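Local coordinates for protein beta-galacturonidase (PDB 6NCW) that acts as a family 2 glycoside hydrolase of a gut bacterium, a beta-galacturonidase that probably releases beta-linked galacturonic acid from its substrates, at residues R69-G74 with V143-G148; R254-E259 with P402-S407; E279-F284 with E537-K542; I300-A305 with S551-G556. All coordinates share one frame; numbering follows the deposited sequence.

Along the chain, interaction 1 closes before the others open; it joins two strands of the N-terminal beta-sandwich. Interactions 2, 3 and 4 fall in the TIM barrel region, and their segments alternate in sequence. Interaction 2 sets the hairpin strand 256-259 against the loop just before strand 406-410. Interactions 3 and 4 share the flanks of helices 290-302 and 544-553: the first joins the loops leading into them, the second their C-terminal ends. Their centres are about 20 Å apart, whereas those of interactions 1 and 4 are about 40 Å apart, on opposite sides of the chain's centre. Interactions 3 and 4 thus bring the C-terminal part of the barrel back to its beginning.

Interaction 1 (R69-G74 with V143-G148); sequences RLEFKG and VLEELG
R69 and E145 face each other as a hydrogen-bonded pair of two antiparallel strands, 69-72 and 143-147. The backbone bonds come in two such pairs. R69 N donates to E145 O at 2.8 Å and E145 N returns a bond to R69 O, while E71 and V143 exchange a second couple, E71 N to V143 O being 2.8 Å. Between them lies the non-hydrogen-bonded pair L70 and L144, where L70 CA approaches V143 O at 3.4 Å in a CA-H...O contact.

The charged contacts lie on the face that carries R69, E71, V143 and E145. With CG anti to the backbone N (chi1 -180°), the extended R69 chain runs side by side with that of E145. Its NH1 meets E145 OE1 at 2.9 Å in a nearly straight salt bridge, within the guanidinium plane but from above the carboxylate plane. E71 OE1 is a long 3.8 Å from R69 NH1, and E71 OE2 is held by K73 NZ at 2.8 Å. D99, paired with R69 NE, and R11, paired with E145 OE1, extend the network.

Apolar contacts are fewer: L70 CD2 touches L144 CD1 at 3.9 Å, and L147 CD1 lies against R69 CB.

The pair forms the middle of a four-stranded antiparallel sheet between strands 12-15 and 98-105. L70 and F72 pack on V83 and V81 of strand 78-83 in another sheet, consistent with the jelly-roll sandwich of this family's N-terminal domain.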
loop_
_atom_site.group_PDB
_atom_site.type_symbol
_atom_site.label_atom_id
_atom_site.label_comp_id
_atom_site.label_asym_id
_atom_site.label_seq_id
_atom_site.Cartn_x
_atom_site.Cartn_y
_atom_site.Cartn_z
ATOM N N ARG A 69 -0.393 22.601 45.106
ATOM C CA ARG A 69 0.010 23.061 43.786
ATOM C C ARG A 69 -0.340 21.965 42.797
ATOM O O ARG A 69 0.061 20.809 42.979
ATOM C CB ARG A 69 1.507 23.375 43.753
ATOM C CG ARG A 69 2.043 23.873 42.428
ATOM C CD ARG A 69 3.558 24.056 42.534
ATOM N NE ARG A 69 4.149 24.430 41.260
ATOM C CZ ARG A 69 4.963 23.658 40.548
ATOM N NH1 ARG A 69 5.305 22.451 40.990
ATOM N NH2 ARG A 69 5.436 24.102 39.386
ATOM N N LEU A 70 -1.112 22.311 41.779
ATOM C CA LEU A 70 -1.352 21.428 40.643
ATOM C C LEU A 70 -0.478 21.897 39.487
ATOM O O LEU A 70 -0.648 23.022 39.005
ATOM C CB LEU A 70 -2.821 21.440 40.236
ATOM C CG LEU A 70 -3.790 20.915 41.288
ATOM C CD1 LEU A 70 -5.127 21.629 41.154
ATOM C CD2 LEU A 70 -3.963 19.425 41.112
ATOM N N GLU A 71 0.464 21.055 39.057
ATOM C CA GLU A 71 1.279 21.362 37.889
ATOM C C GLU A 71 0.757 20.615 36.665
ATOM O O GLU A 71 0.588 19.389 36.695
ATOM C CB GLU A 71 2.754 21.027 38.098
ATOM C CG GLU A 71 3.575 21.459 36.852
ATOM C CD GLU A 71 5.054 21.166 36.950
ATOM O OE1 GLU A 71 5.463 20.393 37.845
ATOM O OE2 GLU A 71 5.808 21.712 36.106
ATOM N N PHE A 72 0.504 21.361 35.600
ATOM C CA PHE A 72 0.093 20.809 34.312
ATOM C C PHE A 72 1.241 20.954 33.320
ATOM O O PHE A 72 1.684 22.074 33.039
ATOM C CB PHE A 72 -1.161 21.512 33.811
ATOM C CG PHE A 72 -2.350 21.295 34.704
ATOM C CD1 PHE A 72 -2.550 22.101 35.820
ATOM C CD2 PHE A 72 -3.245 20.263 34.448
ATOM C CE1 PHE A 72 -3.644 21.887 36.663
ATOM C CE2 PHE A 72 -4.338 20.043 35.295
ATOM C CZ PHE A 72 -4.531 20.856 36.400
ATOM N N LYS A 73 1.730 19.827 32.801
ATOM C CA LYS A 73 2.866 19.887 31.887
ATOM C C LYS A 73 2.457 20.246 30.459
ATOM O O LYS A 73 3.290 20.754 29.704
ATOM C CB LYS A 73 3.621 18.557 31.886
ATOM C CG LYS A 73 4.355 18.249 33.192
ATOM C CD LYS A 73 5.500 19.218 33.446
ATOM C CE LYS A 73 6.301 18.775 34.683
ATOM N NZ LYS A 73 7.422 19.699 35.005
ATOM N N GLY A 74 1.214 19.986 30.073
ATOM C CA GLY A 74 0.699 20.502 28.825
ATOM C C GLY A 74 -0.770 20.196 28.635
ATOM O O GLY A 74 -1.189 19.048 28.776
ATOM N N VAL A 143 0.512 16.818 38.008
ATOM C CA VAL A 143 1.148 16.517 39.290
ATOM C C VAL A 143 0.444 17.294 40.394
ATOM O O VAL A 143 0.260 18.511 40.280
ATOM C CB VAL A 143 2.649 16.860 39.291
ATOM C CG1 VAL A 143 3.249 16.566 40.670
ATOM C CG2 VAL A 143 3.377 16.051 38.244
ATOM N N LEU A 144 0.061 16.589 41.464
ATOM C CA LEU A 144 -0.473 17.201 42.680
ATOM C C LEU A 144 0.621 17.249 43.740
ATOM O O LEU A 144 1.228 16.225 44.052
ATOM C CB LEU A 144 -1.671 16.420 43.223
ATOM C CG LEU A 144 -2.121 16.831 44.648
ATOM C CD1 LEU A 144 -2.774 18.206 44.664
ATOM C CD2 LEU A 144 -3.057 15.778 45.279
ATOM N N GLU A 145 0.865 18.437 44.284
ATOM C CA GLU A 145 1.870 18.658 45.310
ATOM C C GLU A 145 1.202 19.285 46.525
ATOM O O GLU A 145 0.408 20.222 46.390
ATOM C CB GLU A 145 2.985 19.573 44.810
ATOM C CG GLU A 145 3.737 19.042 43.602
ATOM C CD GLU A 145 4.728 20.054 43.078
ATOM O OE1 GLU A 145 4.611 21.223 43.490
ATOM O OE2 GLU A 145 5.612 19.696 42.263
ATOM N N GLU A 146 1.522 18.764 47.701
ATOM C CA GLU A 146 1.039 19.311 48.960
ATOM C C GLU A 146 2.165 20.131 49.568
ATOM O O GLU A 146 3.265 19.615 49.788
ATOM C CB GLU A 146 0.556 18.198 49.893
ATOM C CG GLU A 146 -0.884 17.795 49.558
ATOM C CD GLU A 146 -1.462 16.685 50.420
ATOM O OE1 GLU A 146 -1.815 16.948 51.596
ATOM O OE2 GLU A 146 -1.591 15.550 49.900
ATOM N N LEU A 147 1.907 21.416 49.783
ATOM C CA LEU A 147 2.932 22.364 50.192
ATOM C C LEU A 147 2.765 22.744 51.659
ATOM O O LEU A 147 1.748 22.458 52.304
ATOM C CB LEU A 147 2.872 23.622 49.327
ATOM C CG LEU A 147 2.956 23.393 47.813
ATOM C CD1 LEU A 147 2.753 24.703 47.099
ATOM C CD2 LEU A 147 4.305 22.793 47.458
ATOM N N GLY A 148 3.788 23.410 52.171
ATOM C CA GLY A 148 3.757 24.044 53.460
ATOM C C GLY A 148 3.548 25.535 53.336
ATOM O O GLY A 148 2.743 26.006 52.521
#

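Interaction 2 (R254-E259 with P402-S407); sequences REIRTE and PYRPRS
I256 packs against P405 at the rim of the TIM barrel, where strand 256-259, part of a hairpin with 262-265, meets the turn leading into barrel strand 406-410. The contact lies at the N-terminal end of that strand, on the side of the barrel away from the catalytic face.

In the first shell, I256 CG1 touches P405 CD at 3.8 Å, and CG2 lies 3.9 Å from P405 CD and touches R404 CG. The chi1 of -179° sets CG1 anti to the backbone N and directs it onto the proline ring, the two side chains crossing at about a right angle. T258 CG2 adds a looser touch on P405 CB at 4.2 Å.

Beyond this apolar patch two arginines come together, R254 offering the edge of its guanidinium to R404 with the two planes 84° apart. I256 CG2 lies over one face of the R254 group. Backbone carbonyls hold the pair in place: R254 NE donates to P368 O, and R404 NE and NH2 to those of I370 and Y365. R404 NH1 is paired with D401, which probably offsets part of the like charge. At the closest point, R254 NH2 and R404 NH2 are 3.4 Å apart, both donors.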
loop_
_atom_site.group_PDB
_atom_site.type_symbol
_atom_site.label_atom_id
_atom_site.label_comp_id
_atom_site.label_asym_id
_atom_site.label_seq_id
_atom_site.Cartn_x
_atom_site.Cartn_y
_atom_site.Cartn_z
ATOM N N ARG A 254 28.850 21.945 30.388
ATOM C CA ARG A 254 29.319 22.187 29.033
ATOM C C ARG A 254 29.202 23.669 28.728
ATOM O O ARG A 254 28.341 24.364 29.271
ATOM C CB ARG A 254 28.534 21.368 27.987
ATOM C CG ARG A 254 27.008 21.559 28.030
ATOM C CD ARG A 254 26.582 22.540 26.991
ATOM N NE ARG A 254 25.175 22.920 27.071
ATOM C CZ ARG A 254 24.736 24.047 27.619
ATOM N NH1 ARG A 254 25.588 24.901 28.172
ATOM N NH2 ARG A 254 23.442 24.327 27.602
ATOM N N GLU A 255 30.061 24.143 27.835
ATOM C CA GLU A 255 30.018 25.519 27.368
ATOM C C GLU A 255 29.521 25.549 25.928
ATOM O O GLU A 255 29.971 24.759 25.094
ATOM C CB GLU A 255 31.399 26.175 27.459
ATOM C CG GLU A 255 31.403 27.626 27.036
ATOM C CD GLU A 255 32.815 28.234 27.032
ATOM O OE1 GLU A 255 33.110 29.038 27.946
ATOM O OE2 GLU A 255 33.627 27.894 26.130
ATOM N N ILE A 256 28.610 26.467 25.636
ATOM C CA ILE A 256 28.174 26.705 24.272
ATOM C C ILE A 256 28.371 28.187 23.995
ATOM O O ILE A 256 27.848 29.036 24.724
ATOM C CB ILE A 256 26.715 26.271 24.034
ATOM C CG1 ILE A 256 26.330 26.533 22.587
ATOM C CG2 ILE A 256 25.747 26.996 24.949
ATOM C CD1 ILE A 256 26.968 25.562 21.647
ATOM N N ARG A 257 29.171 28.501 22.982
ATOM C CA ARG A 257 29.358 29.890 22.586
ATOM C C ARG A 257 29.678 29.922 21.101
ATOM O O ARG A 257 30.063 28.909 20.513
ATOM C CB ARG A 257 30.460 30.581 23.413
ATOM C CG ARG A 257 31.783 29.861 23.433
ATOM C CD ARG A 257 32.859 30.588 24.267
ATOM N NE ARG A 257 34.136 29.886 24.138
ATOM C CZ ARG A 257 35.111 30.243 23.304
ATOM N NH1 ARG A 257 34.978 31.319 22.530
ATOM N NH2 ARG A 257 36.227 29.520 23.245
ATOM N N THR A 258 29.494 31.091 20.494
ATOM C CA THR A 258 29.920 31.316 19.124
ATOM C C THR A 258 31.174 32.175 19.116
ATOM O O THR A 258 31.370 33.040 19.977
ATOM C CB THR A 258 28.834 31.993 18.284
ATOM O OG1 THR A 258 28.537 33.283 18.836
ATOM C CG2 THR A 258 27.574 31.155 18.270
ATOM N N GLU A 259 32.022 31.921 18.126
ATOM C CA GLU A 259 33.242 32.687 17.924
ATOM C C GLU A 259 33.459 32.741 16.420
ATOM O O GLU A 259 33.727 31.707 15.796
ATOM C CB GLU A 259 34.418 32.032 18.644
ATOM C CG GLU A 259 35.738 32.741 18.500
ATOM C CD GLU A 259 36.809 32.102 19.365
ATOM O OE1 GLU A 259 36.853 32.393 20.587
ATOM O OE2 GLU A 259 37.595 31.290 18.828
ATOM N N PRO A 402 21.300 34.753 29.539
ATOM C CA PRO A 402 22.281 35.580 28.830
ATOM C C PRO A 402 23.412 34.802 28.170
ATOM O O PRO A 402 24.259 35.424 27.518
ATOM C CB PRO A 402 22.811 36.501 29.941
ATOM C CG PRO A 402 22.614 35.732 31.203
ATOM C CD PRO A 402 21.365 34.924 31.006
ATOM N N TYR A 403 23.445 33.474 28.270
ATOM C CA TYR A 403 24.612 32.705 27.856
ATOM C C TYR A 403 24.418 31.901 26.573
ATOM O O TYR A 403 25.303 31.922 25.707
ATOM C CB TYR A 403 25.042 31.785 29.007
ATOM C CG TYR A 403 25.262 32.576 30.288
ATOM C CD1 TYR A 403 24.421 32.427 31.389
ATOM C CD2 TYR A 403 26.285 33.515 30.369
ATOM C CE1 TYR A 403 24.622 33.176 32.552
ATOM C CE2 TYR A 403 26.491 34.267 31.521
ATOM C CZ TYR A 403 25.664 34.101 32.606
ATOM O OH TYR A 403 25.887 34.863 33.741
ATOM N N ARG A 404 23.285 31.217 26.392
ATOM C CA ARG A 404 23.090 30.425 25.183
ATOM C C ARG A 404 22.913 31.311 23.950
ATOM O O ARG A 404 22.305 32.384 24.019
ATOM C CB ARG A 404 21.869 29.522 25.308
ATOM C CG ARG A 404 22.032 28.284 26.168
ATOM C CD ARG A 404 20.687 27.596 26.241
ATOM N NE ARG A 404 20.686 26.299 26.895
ATOM C CZ ARG A 404 20.315 26.100 28.159
ATOM N NH1 ARG A 404 19.935 27.131 28.912
ATOM N NH2 ARG A 404 20.306 24.867 28.661
ATOM N N PRO A 405 23.404 30.868 22.799
ATOM C CA PRO A 405 23.138 31.597 21.554
ATOM C C PRO A 405 21.664 31.529 21.167
ATOM O O PRO A 405 20.903 30.679 21.635
ATOM C CB PRO A 405 24.013 30.872 20.524
ATOM C CG PRO A 405 24.182 29.513 21.066
ATOM C CD PRO A 405 24.226 29.670 22.575
ATOM N N ARG A 406 21.265 32.459 20.303
ATOM C CA ARG A 406 19.896 32.550 19.814
ATOM C C ARG A 406 19.892 32.583 18.295
ATOM O O ARG A 406 20.884 32.963 17.663
ATOM C CB ARG A 406 19.187 33.806 20.329
ATOM C CG ARG A 406 19.329 34.030 21.827
ATOM C CD ARG A 406 19.091 35.513 22.182
ATOM N NE ARG A 406 20.215 36.340 21.761
ATOM C CZ ARG A 406 20.265 37.660 21.880
ATOM N NH1 ARG A 406 19.254 38.325 22.424
ATOM N NH2 ARG A 406 21.333 38.316 21.463
ATOM N N SER A 407 18.746 32.213 17.713
ATOM C CA SER A 407 18.589 32.198 16.262
ATOM C C SER A 407 17.100 32.161 15.918
ATOM O O SER A 407 16.234 32.183 16.795
ATOM C CB SER A 407 19.327 31.011 15.640
ATOM O OG SER A 407 19.508 31.180 14.241
#

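Interaction 3 (E279-F284 with E537-K542); sequences EDHPQF and EYRRPK
R539 reaches across to the backbone of D280. From CB its chain bends at chi2 (56°) and runs extended through CD, bringing the guanidinium beside the loop 279-284. NE turns to D296, its salt-bridge partner. H281 CD2 lies over the centre of one guanidinium face, 3.9 Å from R539 CZ, with the imidazole plane inclined 45° to it. NH2 gives D280 O a 2.9 Å bond close to the guanidinium plane, and NH1 adds a longer one of 3.2 Å to the same oxygen, so two nitrogens grip one carbonyl end-on. NH1 also donates to E537 O at 3.0 Å, and a water that donates to D280 OD1 accepts a weak bond from it; D280 OD2 is bonded to Y135 OH.

P282 wedges against the other loop. Its CD comes within 3.0 Å of E537 O, and its CG meets Y538 CE1 at 3.4 Å, ring against ring obliquely.

These loops lie at the catalytic end of the TIM barrel, one after strand 268-276 and the other before helix 544-553; the side chain of D280 is about 8 Å from that of the galacturonate-binding N530. H281 NE2 bonds to OE1 of Q283 of a second subunit, and Y538 meets Y538 of that subunit.

A buried arginine thus spends its N-H groups on two backbone carbonyls and the D296 carboxylate, which probably balances its charge while both loops are cross-linked.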
loop_
_atom_site.group_PDB
_atom_site.type_symbol
_atom_site.label_atom_id
_atom_site.label_comp_id
_atom_site.label_asym_id
_atom_site.label_seq_id
_atom_site.Cartn_x
_atom_site.Cartn_y
_atom_site.Cartn_z
ATOM N N GLU A 279 6.383 16.662 17.613
ATOM C CA GLU A 279 5.680 15.767 18.533
ATOM C C GLU A 279 4.392 15.307 17.841
ATOM O O GLU A 279 3.321 15.901 18.006
ATOM C CB GLU A 279 5.390 16.464 19.861
ATOM C CG GLU A 279 6.669 16.818 20.668
ATOM C CD GLU A 279 6.367 17.381 22.081
ATOM O OE1 GLU A 279 7.213 17.217 23.003
ATOM O OE2 GLU A 279 5.295 18.002 22.253
ATOM N N ASP A 280 4.494 14.252 17.028
ATOM C CA ASP A 280 3.314 13.748 16.336
ATOM C C ASP A 280 3.447 12.247 16.110
ATOM O O ASP A 280 4.542 11.745 15.836
ATOM C CB ASP A 280 3.109 14.481 15.012
ATOM C CG ASP A 280 1.717 14.248 14.421
ATOM O OD1 ASP A 280 1.595 13.383 13.524
ATOM O OD2 ASP A 280 0.748 14.926 14.863
ATOM N N HIS A 281 2.327 11.532 16.225
ATOM C CA HIS A 281 2.351 10.078 16.092
ATOM C C HIS A 281 0.928 9.641 15.792
ATOM O O HIS A 281 -0.013 10.230 16.344
ATOM C CB HIS A 281 2.872 9.414 17.372
ATOM C CG HIS A 281 2.974 7.922 17.311
ATOM N ND1 HIS A 281 1.869 7.097 17.278
ATOM C CD2 HIS A 281 4.054 7.104 17.326
ATOM C CE1 HIS A 281 2.264 5.837 17.265
ATOM N NE2 HIS A 281 3.584 5.814 17.278
ATOM N N PRO A 282 0.732 8.636 14.935
ATOM C CA PRO A 282 -0.627 8.293 14.485
ATOM C C PRO A 282 -1.524 7.723 15.563
ATOM O O PRO A 282 -2.745 7.801 15.408
ATOM C CB PRO A 282 -0.391 7.265 13.371
ATOM C CG PRO A 282 1.047 6.951 13.391
ATOM C CD PRO A 282 1.773 8.059 14.077
ATOM N N GLN A 283 -0.979 7.142 16.633
ATOM C CA GLN A 283 -1.804 6.624 17.717
ATOM C C GLN A 283 -1.845 7.543 18.921
ATOM O O GLN A 283 -2.789 7.464 19.711
ATOM C CB GLN A 283 -1.304 5.265 18.213
ATOM C CG GLN A 283 -1.475 4.085 17.282
ATOM C CD GLN A 283 -0.931 2.834 17.943
ATOM O OE1 GLN A 283 0.249 2.540 17.833
ATOM N NE2 GLN A 283 -1.776 2.140 18.704
ATOM N N PHE A 284 -0.827 8.373 19.113
ATOM C CA PHE A 284 -0.680 9.126 20.350
ATOM C C PHE A 284 -0.821 10.625 20.153
ATOM O O PHE A 284 -0.750 11.365 21.138
ATOM C CB PHE A 284 0.668 8.780 21.013
ATOM C CG PHE A 284 0.889 7.299 21.150
ATOM C CD1 PHE A 284 -0.021 6.530 21.867
ATOM C CD2 PHE A 284 1.970 6.668 20.531
ATOM C CE1 PHE A 284 0.142 5.143 21.983
ATOM C CE2 PHE A 284 2.149 5.300 20.640
ATOM C CZ PHE A 284 1.227 4.532 21.368
ATOM N N GLU A 537 4.723 8.015 9.044
ATOM C CA GLU A 537 4.130 8.288 10.353
ATOM C C GLU A 537 4.172 7.056 11.243
ATOM O O GLU A 537 4.184 7.196 12.460
ATOM C CB GLU A 537 2.695 8.828 10.226
ATOM C CG GLU A 537 1.654 7.862 9.606
ATOM C CD GLU A 537 1.624 7.927 8.079
ATOM O OE1 GLU A 537 2.672 8.260 7.477
ATOM O OE2 GLU A 537 0.552 7.653 7.474
ATOM N N TYR A 538 4.258 5.854 10.666
ATOM C CA TYR A 538 4.386 4.646 11.459
ATOM C C TYR A 538 5.836 4.249 11.673
ATOM O O TYR A 538 6.093 3.116 12.071
ATOM C CB TYR A 538 3.587 3.506 10.833
ATOM C CG TYR A 538 2.106 3.823 10.799
ATOM C CD1 TYR A 538 1.353 3.788 11.964
ATOM C CD2 TYR A 538 1.468 4.174 9.609
ATOM C CE1 TYR A 538 -0.006 4.090 11.957
ATOM C CE2 TYR A 538 0.103 4.484 9.581
ATOM C CZ TYR A 538 -0.625 4.439 10.785
ATOM O OH TYR A 538 -1.966 4.744 10.823
ATOM N N ARG A 539 6.773 5.174 11.442
ATOM C CA ARG A 539 8.204 5.014 11.705
ATOM C C ARG A 539 8.850 3.966 10.796
ATOM O O ARG A 539 9.900 3.392 11.142
ATOM C CB ARG A 539 8.481 4.694 13.187
ATOM C CG ARG A 539 8.601 5.937 14.103
ATOM C CD ARG A 539 7.371 6.852 14.044
ATOM N NE ARG A 539 7.494 7.976 14.968
ATOM C CZ ARG A 539 6.641 9.003 15.059
ATOM N NH1 ARG A 539 5.553 9.075 14.294
ATOM N NH2 ARG A 539 6.878 9.965 15.941
ATOM N N ARG A 540 8.240 3.704 9.638
ATOM C CA ARG A 540 8.787 2.775 8.651
ATOM C C ARG A 540 9.797 3.507 7.773
ATOM O O ARG A 540 9.486 4.582 7.247
ATOM C CB ARG A 540 7.681 2.177 7.789
ATOM C CG ARG A 540 6.669 1.336 8.592
ATOM C CD ARG A 540 5.598 0.714 7.673
ATOM N NE ARG A 540 4.672 1.714 7.114
ATOM C CZ ARG A 540 3.536 1.411 6.500
ATOM N NH1 ARG A 540 3.193 0.131 6.346
ATOM N NH2 ARG A 540 2.763 2.379 6.015
ATOM N N PRO A 541 11.004 2.984 7.610
ATOM C CA PRO A 541 12.033 3.733 6.860
ATOM C C PRO A 541 11.717 3.785 5.370
ATOM O O PRO A 541 11.450 2.760 4.743
ATOM C CB PRO A 541 13.330 2.958 7.143
ATOM C CG PRO A 541 12.904 1.636 7.729
ATOM C CD PRO A 541 11.540 1.821 8.337
ATOM N N LYS A 542 11.705 4.998 4.814
ATOM C CA LYS A 542 11.596 5.185 3.375
ATOM C C LYS A 542 12.948 4.872 2.727
ATOM O O LYS A 542 13.944 4.656 3.419
ATOM C CB LYS A 542 11.159 6.615 3.054
ATOM C CG LYS A 542 9.776 6.982 3.571
ATOM C CD LYS A 542 9.404 8.411 3.219
ATOM C CE LYS A 542 8.232 8.881 4.094
ATOM N NZ LYS A 542 7.945 10.306 3.904
HETATM O O HOH W 1 3.221 11.118 12.801
#

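Interaction 4 (I300-A305 with S551-G556); sequences IKDLGA and SYRSLG
Y552 and R553 reach from the end of helix 544-553 to the end of helix 290-302, two outer helices of the TIM barrel that meet beside G304, the positive-phi glycine of a Schellman motif. G304 leaves helical geometry with a phi of 93°; A305 N bonds back to I300 O (3.3 Å) and G304 N to K301 O (3.0 Å). It has no side chain, and its CA lies 4.1 Å from R553 CG.

Y552 points its CB at the loop. That CB is 3.2 Å from L303 O, and from there the ring continues obliquely past A305, with CD2 3.7 Å from A305 CA and also touching the alanine CB. Its hydroxyl bonds with G274 O, placing the ring between this turn and the core strands, where V507 and I509 cover it.

R553 bends at chi2 (-114°) and chi3 and swings its guanidinium back over D302. There NH2 forms a salt bridge with D302 OD2 at 3.0 Å, the carboxylate and guanidinium planes standing 84° apart. The backbone carbonyl of D302 lies over one guanidinium face, toward its rim, too poorly angled for a hydrogen bond. The other carboxylate oxygen, OD1, pairs with K549 and bonds to Y545 OH, so the aspartate bridges several residues of helix 544-553.

K273 NZ ties the two ends together from the barrel strand, donating to both G304 O and Y552 O.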
loop_
_atom_site.group_PDB
_atom_site.type_symbol
_atom_site.label_atom_id
_atom_site.label_comp_id
_atom_site.label_asym_id
_atom_site.label_seq_id
_atom_site.Cartn_x
_atom_site.Cartn_y
_atom_site.Cartn_z
ATOM N N ILE A 300 16.719 7.888 15.224
ATOM C CA ILE A 300 17.501 9.085 14.933
ATOM C C ILE A 300 18.991 8.836 15.184
ATOM O O ILE A 300 19.846 9.244 14.383
ATOM C CB ILE A 300 16.933 10.263 15.751
ATOM C CG1 ILE A 300 15.530 10.628 15.206
ATOM C CG2 ILE A 300 17.871 11.437 15.746
ATOM C CD1 ILE A 300 14.759 11.652 16.057
ATOM N N LYS A 301 19.326 8.103 16.251
ATOM C CA LYS A 301 20.724 7.716 16.470
ATOM C C LYS A 301 21.212 6.740 15.398
ATOM O O LYS A 301 22.356 6.833 14.952
ATOM C CB LYS A 301 20.904 7.115 17.874
ATOM C CG LYS A 301 20.935 8.159 18.974
ATOM C CD LYS A 301 20.575 7.601 20.368
ATOM C CE LYS A 301 21.334 6.318 20.722
ATOM N NZ LYS A 301 21.100 5.862 22.155
ATOM N N ASP A 302 20.363 5.794 14.977
ATOM C CA ASP A 302 20.739 4.868 13.908
ATOM C C ASP A 302 21.062 5.607 12.616
ATOM O O ASP A 302 21.936 5.180 11.849
ATOM C CB ASP A 302 19.615 3.844 13.678
ATOM C CG ASP A 302 19.991 2.757 12.654
ATOM O OD1 ASP A 302 19.312 2.649 11.609
ATOM O OD2 ASP A 302 20.981 2.027 12.883
ATOM N N LEU A 303 20.373 6.717 12.358
ATOM C CA LEU A 303 20.622 7.505 11.162
ATOM C C LEU A 303 21.945 8.271 11.207
ATOM O O LEU A 303 22.353 8.818 10.176
ATOM C CB LEU A 303 19.457 8.465 10.942
ATOM C CG LEU A 303 18.222 7.799 10.322
ATOM C CD1 LEU A 303 16.929 8.511 10.683
ATOM C CD2 LEU A 303 18.382 7.715 8.795
ATOM N N GLY A 304 22.625 8.312 12.355
ATOM C CA GLY A 304 23.858 9.057 12.492
ATOM C C GLY A 304 23.714 10.472 13.003
ATOM O O GLY A 304 24.725 11.183 13.095
ATOM N N ALA A 305 22.509 10.894 13.377
ATOM C CA ALA A 305 22.295 12.266 13.808
ATOM C C ALA A 305 22.890 12.506 15.187
ATOM O O ALA A 305 23.033 11.588 16.008
ATOM C CB ALA A 305 20.801 12.605 13.826
ATOM N N SER A 551 25.228 9.341 4.758
ATOM C CA SER A 551 25.815 10.671 4.886
ATOM C C SER A 551 26.196 10.979 6.331
ATOM O O SER A 551 27.338 11.358 6.610
ATOM C CB SER A 551 24.852 11.729 4.358
ATOM O OG SER A 551 25.343 13.024 4.651
ATOM N N TYR A 552 25.251 10.818 7.267
ATOM C CA TYR A 552 25.506 11.243 8.641
ATOM C C TYR A 552 26.518 10.337 9.343
ATOM O O TYR A 552 27.262 10.799 10.212
ATOM C CB TYR A 552 24.203 11.278 9.438
ATOM C CG TYR A 552 23.341 12.519 9.273
ATOM C CD1 TYR A 552 23.614 13.479 8.304
ATOM C CD2 TYR A 552 22.253 12.728 10.107
ATOM C CE1 TYR A 552 22.820 14.621 8.171
ATOM C CE2 TYR A 552 21.451 13.854 9.977
ATOM C CZ TYR A 552 21.737 14.800 9.016
ATOM O OH TYR A 552 20.932 15.922 8.912
ATOM N N ARG A 553 26.533 9.045 9.018
ATOM C CA ARG A 553 27.505 8.138 9.618
ATOM C C ARG A 553 28.923 8.352 9.092
ATOM O O ARG A 553 29.875 7.842 9.689
ATOM C CB ARG A 553 27.079 6.694 9.372
ATOM C CG ARG A 553 25.850 6.276 10.143
ATOM C CD ARG A 553 26.282 5.246 11.126
ATOM N NE ARG A 553 25.294 4.208 11.346
ATOM C CZ ARG A 553 24.686 4.030 12.511
ATOM N NH1 ARG A 553 24.981 4.845 13.527
ATOM N NH2 ARG A 553 23.785 3.055 12.653
ATOM N N SER A 554 29.097 9.094 8.005
ATOM C CA SER A 554 30.421 9.361 7.471
ATOM C C SER A 554 31.041 10.627 8.054
ATOM O O SER A 554 32.084 11.079 7.571
ATOM C CB SER A 554 30.353 9.472 5.951
ATOM O OG SER A 554 29.701 10.667 5.571
ATOM N N LEU A 555 30.418 11.222 9.061
ATOM C CA LEU A 555 30.887 12.495 9.569
ATOM C C LEU A 555 30.834 12.448 11.079
ATOM O O LEU A 555 29.973 11.782 11.660
ATOM C CB LEU A 555 30.049 13.660 9.032
ATOM C CG LEU A 555 30.252 14.045 7.562
ATOM C CD1 LEU A 555 29.135 14.951 7.133
ATOM C CD2 LEU A 555 31.585 14.736 7.351
ATOM N N GLY A 556 31.772 13.154 11.708
ATOM C CA GLY A 556 31.830 13.221 13.147
ATOM C C GLY A 556 31.080 14.425 13.677
ATOM O O GLY A 556 30.454 15.180 12.940
#